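PDB 7KFF: tRNA (guanine-N(1)-)-methyltransferase, which probably catalyses transfer of a methyl group from S-adenosyl-L-methionine to N1 of guanine 37 in tRNA. Local coordinates for residues D30-A35 / A202-A207; E151-W156 / V211-G216. All blocks are in the same frame, centred on the assembly; numbering follows the deposited sequence.

Contact 1 of 2, residues D30-A35 / A202-A207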
ATOM      1  N   ASP A  30     -15.007  -4.534   2.932  1.00 13.59           N
ATOM      2  CA  ASP A  30     -15.846  -3.933   3.967  1.00 13.96           C
ATOM      3  C   ASP A  30     -15.290  -2.599   4.487  1.00 13.45           C
ATOM      4  O   ASP A  30     -16.080  -1.702   4.789  1.00 14.71           O
ATOM      5  CB  ASP A  30     -16.099  -4.920   5.113  1.00 15.56           C
ATOM      6  CG  ASP A  30     -17.115  -6.017   4.771  1.00 19.11           C
ATOM      7  OD1 ASP A  30     -17.773  -5.957   3.714  1.00 20.84           O
ATOM      8  OD2 ASP A  30     -17.258  -6.947   5.593  1.00 23.05           O
ATOM      9  N   PRO A  31     -13.970  -2.385   4.559  1.00 13.82           N
ATOM     10  CA  PRO A  31     -13.473  -1.083   5.039  1.00 13.46           C
ATOM     11  C   PRO A  31     -13.774   0.094   4.137  1.00 14.31           C
ATOM     12  O   PRO A  31     -13.626   1.244   4.588  1.00 15.13           O
ATOM     13  CB  PRO A  31     -11.969  -1.313   5.231  1.00 14.35           C
ATOM     14  CG  PRO A  31     -11.852  -2.787   5.494  1.00 15.41           C
ATOM     15  CD  PRO A  31     -12.898  -3.405   4.568  1.00 14.21           C
ATOM     16  N   LEU A  32     -14.236  -0.122   2.901  1.00 13.86           N
ATOM     17  CA  LEU A  32     -14.687   1.006   2.098  1.00 14.08           C
ATOM     18  C   LEU A  32     -15.917   1.669   2.702  1.00 15.10           C
ATOM     19  O   LEU A  32     -16.271   2.774   2.286  1.00 16.74           O
ATOM     20  CB  LEU A  32     -15.013   0.566   0.668  1.00 14.76           C
ATOM     21  CG  LEU A  32     -13.859   0.062  -0.190  1.00 14.40           C
ATOM     22  CD1 LEU A  32     -14.372  -0.390  -1.543  1.00 15.94           C
ATOM     23  CD2 LEU A  32     -12.792   1.145  -0.385  1.00 15.57           C
ATOM     24  N   ARG A  33     -16.589   1.004   3.646  1.00 14.52           N
ATOM     25  CA  ARG A  33     -17.732   1.575   4.344  1.00 15.27           C
ATOM     26  C   ARG A  33     -17.432   1.891   5.808  1.00 17.58           C
ATOM     27  O   ARG A  33     -18.346   2.146   6.594  1.00 20.49           O
ATOM     28  CB  ARG A  33     -18.926   0.635   4.213  1.00 16.64           C
ATOM     29  CG  ARG A  33     -19.488   0.628   2.818  1.00 16.32           C
ATOM     30  CD  ARG A  33     -20.580  -0.382   2.641  1.00 17.98           C
ATOM     31  NE  ARG A  33     -21.451  -0.011   1.535  1.00 17.78           N
ATOM     32  CZ  ARG A  33     -21.306  -0.404   0.279  1.00 16.60           C
ATOM     33  NH1 ARG A  33     -20.298  -1.199  -0.074  1.00 17.66           N
ATOM     34  NH2 ARG A  33     -22.184  -0.017  -0.627  1.00 16.69           N
ATOM     35  N   HIS A  34     -16.169   1.895   6.191  1.00 16.12           N
ATOM     36  CA  HIS A  34     -15.752   2.266   7.531  1.00 16.76           C
ATOM     37  C   HIS A  34     -15.060   3.615   7.513  1.00 15.94           C
ATOM     38  O   HIS A  34     -14.642   4.116   6.470  1.00 17.05           O
ATOM     39  CB  HIS A  34     -14.765   1.233   8.083  1.00 19.81           C
ATOM     40  CG  HIS A  34     -15.388  -0.095   8.334  1.00 22.54           C
ATOM     41  ND1 HIS A  34     -14.676  -1.279   8.324  1.00 25.49           N
ATOM     42  CD2 HIS A  34     -16.668  -0.424   8.614  1.00 24.05           C
ATOM     43  CE1 HIS A  34     -15.505  -2.283   8.555  1.00 25.85           C
ATOM     44  NE2 HIS A  34     -16.714  -1.791   8.746  1.00 27.40           N
ATOM     45  N   ALA A  35     -14.970   4.213   8.699  1.00 16.49           N
ATOM     46  CA  ALA A  35     -14.182   5.433   8.929  1.00 17.24           C
ATOM     47  C   ALA A  35     -14.558   6.487   7.887  1.00 16.39           C
ATOM     48  O   ALA A  35     -15.752   6.691   7.621  1.00 17.23           O
ATOM     49  CB  ALA A  35     -12.697   5.091   9.026  1.00 19.22           C
ATOM     50  N   ALA A 202      -4.869  -3.441  -2.201  1.00 12.10           N
ATOM     51  CA  ALA A 202      -4.428  -2.312  -3.012  1.00 12.57           C
ATOM     52  C   ALA A 202      -5.595  -1.414  -3.398  1.00 12.96           C
ATOM     53  O   ALA A 202      -5.416  -0.198  -3.502  1.00 12.89           O
ATOM     54  CB  ALA A 202      -3.718  -2.831  -4.255  1.00 13.14           C
ATOM     55  N   VAL A 203      -6.799  -1.983  -3.578  1.00 12.81           N
ATOM     56  CA  VAL A 203      -7.991  -1.164  -3.781  1.00 12.75           C
ATOM     57  C   VAL A 203      -8.223  -0.262  -2.574  1.00 12.44           C
ATOM     58  O   VAL A 203      -8.496   0.932  -2.711  1.00 13.01           O
ATOM     59  CB  VAL A 203      -9.215  -2.044  -4.066  1.00 13.57           C
ATOM     60  CG1 VAL A 203     -10.447  -1.157  -4.171  1.00 15.10           C
ATOM     61  CG2 VAL A 203      -8.987  -2.858  -5.336  1.00 14.40           C
ATOM     62  N   LEU A 204      -8.124  -0.825  -1.369  1.00 12.06           N
ATOM     63  CA  LEU A 204      -8.326  -0.005  -0.180  1.00 11.87           C
ATOM     64  C   LEU A 204      -7.316   1.141  -0.108  1.00 11.83           C
ATOM     65  O   LEU A 204      -7.670   2.267   0.266  1.00 13.04           O
ATOM     66  CB  LEU A 204      -8.229  -0.881   1.073  1.00 12.43           C
ATOM     67  CG  LEU A 204      -9.258  -2.013   1.223  1.00 12.43           C
ATOM     68  CD1 LEU A 204      -8.992  -2.773   2.498  1.00 13.33           C
ATOM     69  CD2 LEU A 204     -10.661  -1.467   1.192  1.00 15.01           C
ATOM     70  N   VAL A 205      -6.053   0.868  -0.468  1.00 11.45           N
ATOM     71  CA  VAL A 205      -5.013   1.891  -0.469  1.00 12.01           C
ATOM     72  C   VAL A 205      -5.356   3.000  -1.447  1.00 11.50           C
ATOM     73  O   VAL A 205      -5.343   4.191  -1.105  1.00 12.40           O
ATOM     74  CB  VAL A 205      -3.652   1.260  -0.792  1.00 11.45           C
ATOM     75  CG1 VAL A 205      -2.634   2.335  -1.125  1.00 13.13           C
ATOM     76  CG2 VAL A 205      -3.163   0.383   0.359  1.00 12.92           C
ATOM     77  N   ILE A 206      -5.640   2.629  -2.689  1.00 12.06           N
ATOM     78  CA  ILE A 206      -5.908   3.622  -3.726  1.00 11.88           C
ATOM     79  C   ILE A 206      -7.170   4.408  -3.395  1.00 12.58           C
ATOM     80  O   ILE A 206      -7.222   5.637  -3.549  1.00 12.64           O
ATOM     81  CB  ILE A 206      -5.979   2.935  -5.101  1.00 12.94           C
ATOM     82  CG1 ILE A 206      -4.604   2.387  -5.502  1.00 13.14           C
ATOM     83  CG2 ILE A 206      -6.498   3.903  -6.140  1.00 14.22           C
ATOM     84  CD1 ILE A 206      -4.638   1.376  -6.647  1.00 15.28           C
ATOM     85  N   ALA A 207      -8.193   3.716  -2.901  1.00 12.66           N
ATOM     86  CA  ALA A 207      -9.430   4.392  -2.538  1.00 13.43           C
ATOM     87  C   ALA A 207      -9.204   5.446  -1.464  1.00 12.93           C
ATOM     88  O   ALA A 207      -9.756   6.548  -1.557  1.00 13.49           O
ATOM     89  CB  ALA A 207     -10.487   3.375  -2.125  1.00 14.17           C
TER
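In the SPOUT methyltransferase fold, P31 and L32, on the 3-10 turn that leads from strand 17-23 toward helix 35-42, pack against L204 and A207 of helix 200-211. The touching groups are all aliphatic. L32 makes two of the touches: its CD2 branch lies 3.6 Å from A207 CB and 3.7 Å from L204 CD2, bridging two residues one helical turn apart. With CG anti to its own carbonyl carbon (chi1 -65°) and CD1 anti to CA, the second methyl, CD2, is left to meet the helix. L204, in the same conformation, meets L32 at an oblique angle through CD2, while its other branch, CD1, comes 4.1 Å from P31 CG. Small A207 suits its place, because its single methyl lets the L32 branch come close to the helix. The turn itself is held by the bond from R33 N to D30 O (3.0 Å) and by that from H34 N to P31 O (3.1 Å). L29 and L37 extend the apolar surface, and V201 of the second subunit also touches L204; on the same helix A202 touches the bound S-adenosyl-L-homocysteine. With no hydrogen bond between the segments, the join depends on close fit and on the burial of hydrocarbon.

Contact 2 of 2, residues E151-W156 / V211-G216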
ATOM      1  N   GLU A 151       0.433  12.066  -7.768  0.50 14.05           N
ATOM      2  CA  GLU A 151      -0.127  12.644  -8.983  0.50 14.92           C
ATOM      3  C   GLU A 151      -1.264  11.786  -9.527  0.50 14.74           C
ATOM      4  O   GLU A 151      -2.290  12.318  -9.971  0.50 14.85           O
ATOM      5  CB  GLU A 151       0.972  12.792 -10.031  0.50 17.94           C
ATOM      6  CG  GLU A 151       0.555  13.496 -11.305  0.50 24.48           C
ATOM      7  CD  GLU A 151       1.741  13.829 -12.194  0.50 32.50           C
ATOM      8  OE1 GLU A 151       2.316  12.899 -12.793  0.50 34.66           O
ATOM      9  OE2 GLU A 151       2.103  15.022 -12.279  0.50 35.19           O
ATOM     10  N   ASP A 152      -1.097  10.460  -9.518  1.00 14.41           N
ATOM     11  CA  ASP A 152      -2.201   9.579  -9.896  1.00 14.26           C
ATOM     12  C   ASP A 152      -3.412   9.836  -9.008  1.00 13.30           C
ATOM     13  O   ASP A 152      -4.548   9.901  -9.488  1.00 14.23           O
ATOM     14  CB  ASP A 152      -1.831   8.101  -9.715  1.00 13.91           C
ATOM     15  CG  ASP A 152      -0.828   7.570 -10.709  1.00 15.85           C
ATOM     16  OD1 ASP A 152      -0.791   8.012 -11.869  1.00 17.26           O
ATOM     17  OD2 ASP A 152      -0.084   6.652 -10.285  1.00 15.68           O
ATOM     18  N   ALA A 153      -3.186   9.973  -7.692  1.00 12.95           N
ATOM     19  CA  ALA A 153      -4.308  10.181  -6.785  1.00 13.38           C
ATOM     20  C   ALA A 153      -5.061  11.454  -7.142  1.00 13.82           C
ATOM     21  O   ALA A 153      -6.298  11.476  -7.177  1.00 14.51           O
ATOM     22  CB  ALA A 153      -3.821  10.213  -5.337  1.00 14.51           C
ATOM     23  N   ARG A 154      -4.330  12.525  -7.445  1.00 13.83           N
ATOM     24  CA  ARG A 154      -4.979  13.772  -7.844  1.00 14.21           C
ATOM     25  C   ARG A 154      -5.761  13.577  -9.131  1.00 14.63           C
ATOM     26  O   ARG A 154      -6.908  14.002  -9.236  1.00 14.72           O
ATOM     27  CB  ARG A 154      -3.957  14.902  -8.013  1.00 15.73           C
ATOM     28  CG  ARG A 154      -3.346  15.374  -6.712  1.00 15.71           C
ATOM     29  CD  ARG A 154      -2.637  16.696  -6.857  1.00 16.18           C
ATOM     30  NE  ARG A 154      -1.415  16.625  -7.656  1.00 16.69           N
ATOM     31  CZ  ARG A 154      -0.231  16.235  -7.180  1.00 17.97           C
ATOM     32  NH1 ARG A 154      -0.112  15.870  -5.914  1.00 18.84           N
ATOM     33  NH2 ARG A 154       0.817  16.188  -7.987  1.00 20.80           N
ATOM     34  N   ALA A 155      -5.130  12.983 -10.144  1.00 14.69           N
ATOM     35  CA  ALA A 155      -5.836  12.739 -11.401  1.00 14.77           C
ATOM     36  C   ALA A 155      -7.124  11.951 -11.168  1.00 14.31           C
ATOM     37  O   ALA A 155      -8.199  12.315 -11.661  1.00 15.32           O
ATOM     38  CB  ALA A 155      -4.936  11.982 -12.380  1.00 15.59           C
ATOM     39  N   TRP A 156      -7.022  10.852 -10.425  1.00 13.36           N
ATOM     40  CA  TRP A 156      -8.151   9.941 -10.299  1.00 13.71           C
ATOM     41  C   TRP A 156      -9.253  10.505  -9.407  1.00 13.76           C
ATOM     42  O   TRP A 156     -10.396  10.060  -9.517  1.00 14.67           O
ATOM     43  CB  TRP A 156      -7.681   8.572  -9.825  1.00 13.43           C
ATOM     44  CG  TRP A 156      -6.715   7.947 -10.809  1.00 13.55           C
ATOM     45  CD1 TRP A 156      -6.534   8.305 -12.120  1.00 14.93           C
ATOM     46  CD2 TRP A 156      -5.770   6.901 -10.548  1.00 13.61           C
ATOM     47  NE1 TRP A 156      -5.547   7.526 -12.695  1.00 15.31           N
ATOM     48  CE2 TRP A 156      -5.059   6.667 -11.743  1.00 14.67           C
ATOM     49  CE3 TRP A 156      -5.475   6.123  -9.423  1.00 13.70           C
ATOM     50  CZ2 TRP A 156      -4.055   5.713 -11.834  1.00 15.56           C
ATOM     51  CZ3 TRP A 156      -4.479   5.164  -9.520  1.00 14.21           C
ATOM     52  CH2 TRP A 156      -3.771   4.980 -10.719  1.00 14.77           C
ATOM     53  N   VAL A 211     -10.109   9.179  -2.560  1.00 14.27           N
ATOM     54  CA  VAL A 211     -11.345   9.748  -2.027  1.00 14.87           C
ATOM     55  C   VAL A 211     -11.057  10.890  -1.067  1.00 14.23           C
ATOM     56  O   VAL A 211     -11.853  11.830  -0.970  1.00 15.99           O
ATOM     57  CB  VAL A 211     -12.224   8.636  -1.415  1.00 16.22           C
ATOM     58  CG1 VAL A 211     -13.422   9.232  -0.686  1.00 18.28           C
ATOM     59  CG2 VAL A 211     -12.672   7.638  -2.504  1.00 16.87           C
ATOM     60  N   ARG A 212      -9.938  10.844  -0.352  1.00 14.30           N
ATOM     61  CA  ARG A 212      -9.640  11.946   0.556  1.00 15.43           C
ATOM     62  C   ARG A 212      -9.402  13.265  -0.172  1.00 15.58           C
ATOM     63  O   ARG A 212      -9.392  14.314   0.482  1.00 17.88           O
ATOM     64  CB  ARG A 212      -8.463  11.634   1.464  1.00 16.06           C
ATOM     65  CG  ARG A 212      -7.137  11.592   0.770  1.00 16.27           C
ATOM     66  CD  ARG A 212      -5.986  11.246   1.719  1.00 17.82           C
ATOM     67  NE  ARG A 212      -5.588  12.302   2.651  1.00 18.11           N
ATOM     68  CZ  ARG A 212      -4.783  13.320   2.352  1.00 17.95           C
ATOM     69  NH1 ARG A 212      -4.310  13.481   1.136  1.00 17.03           N
ATOM     70  NH2 ARG A 212      -4.455  14.184   3.289  1.00 21.05           N
ATOM     71  N   LEU A 213      -9.217  13.246  -1.483  1.00 15.15           N
ATOM     72  CA  LEU A 213      -9.047  14.452  -2.283  1.00 15.35           C
ATOM     73  C   LEU A 213     -10.361  14.986  -2.841  1.00 17.16           C
ATOM     74  O   LEU A 213     -10.357  16.022  -3.521  1.00 20.72           O
ATOM     75  CB  LEU A 213      -8.046  14.198  -3.405  1.00 15.31           C
ATOM     76  CG  LEU A 213      -6.678  13.763  -2.938  1.00 15.54           C
ATOM     77  CD1 LEU A 213      -5.792  13.441  -4.121  1.00 16.06           C
ATOM     78  CD2 LEU A 213      -6.012  14.790  -2.017  1.00 17.72           C
ATOM     79  N   ILE A 214     -11.478  14.320  -2.567  1.00 17.46           N
ATOM     80  CA  ILE A 214     -12.787  14.839  -2.970  1.00 18.83           C
ATOM     81  C   ILE A 214     -13.214  15.898  -1.961  1.00 20.61           C
ATOM     82  O   ILE A 214     -13.261  15.607  -0.753  1.00 20.46           O
ATOM     83  CB  ILE A 214     -13.814  13.704  -3.033  1.00 20.00           C
ATOM     84  CG1 ILE A 214     -13.393  12.672  -4.081  1.00 20.74           C
ATOM     85  CG2 ILE A 214     -15.213  14.256  -3.319  1.00 21.26           C
ATOM     86  CD1 ILE A 214     -14.318  11.500  -4.194  1.00 22.60           C
ATOM     87  N   PRO A 215     -13.569  17.104  -2.401  1.00 23.32           N
ATOM     88  CA  PRO A 215     -13.979  18.134  -1.440  1.00 25.05           C
ATOM     89  C   PRO A 215     -15.155  17.669  -0.589  1.00 24.65           C
ATOM     90  O   PRO A 215     -16.131  17.113  -1.095  1.00 24.83           O
ATOM     91  CB  PRO A 215     -14.343  19.334  -2.324  1.00 28.46           C
ATOM     92  CG  PRO A 215     -14.382  18.850  -3.718  1.00 29.09           C
ATOM     93  CD  PRO A 215     -13.574  17.588  -3.793  1.00 25.28           C
ATOM     94  N   GLY A 216     -15.042  17.892   0.722  1.00 25.89           N
ATOM     95  CA  GLY A 216     -16.040  17.491   1.682  1.00 26.78           C
ATOM     96  C   GLY A 216     -15.708  16.236   2.468  1.00 27.53           C
ATOM     97  O   GLY A 216     -16.349  15.981   3.501  1.00 29.64           O
TER
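L213 lays its CD1 methyl over the flat face of the peptide that joins A153 to R154. L213 CD1 is 3.7 Å from both A153 O and R154 N. L213 CD1 is also flanked by the side chains of the two residues that this peptide joins, 4.0 Å from A153 CB and 4.1 Å from R154 CG. The leucine is extended, CG anti to its carbonyl carbon and CD1 anti to CA (chi2 176°), which makes CD1 the leading tip. A leucine fits here because a single branched end can cover a backbone patch between a methyl and a methylene. Alanine at 153 is small enough to leave that peptide accessible, and R154 offers its aliphatic stem while its charged end turns elsewhere: the chain bends at chi3 (-69°) and one guanidinium face lies over E151 CA, which is 3.8 Å from the plane and offset toward the rim of the group. No hydrogen bond joins the segments, so the contact rests on van der Waals packing and lies partly at the surface. L213 is presented by a type I turn, V211 to I214, closed by the bond from I214 N to V211 O (3.0 Å). Farther on, G216 O accepts a hydrogen bond from K43 NZ. Salt bridges from D152 to R187 and from R212 to D227 tie both segments to other parts of the chain. Helix 150-156 thus meets the turn that follows helix 200-211, while W156, at the end of the shorter helix, packs on L137 and L139 of strand 137-141 and on V210 of helix 200-211.

Overall arrangement
Helix 200-211 is common ground: contact 1 uses its middle and contact 2 the turn at its end. Their centres lie 14 Å apart, and they touch where I206 CG2 of segment 202-207 packs on W156 CE3 of segment 151-156, at 4.1 Å. Contact 1 is buried, and in it two leucines, a proline and an alanine meet side chain to side chain near the subunit interface. Contact 2 is only partly buried, smaller in area, and sets one leucine methyl against backbone and an arginine stem, with charged groups close by. The four segments alternate along the chain, so the two contacts cross in sequence, and that one packing contact joins them in space.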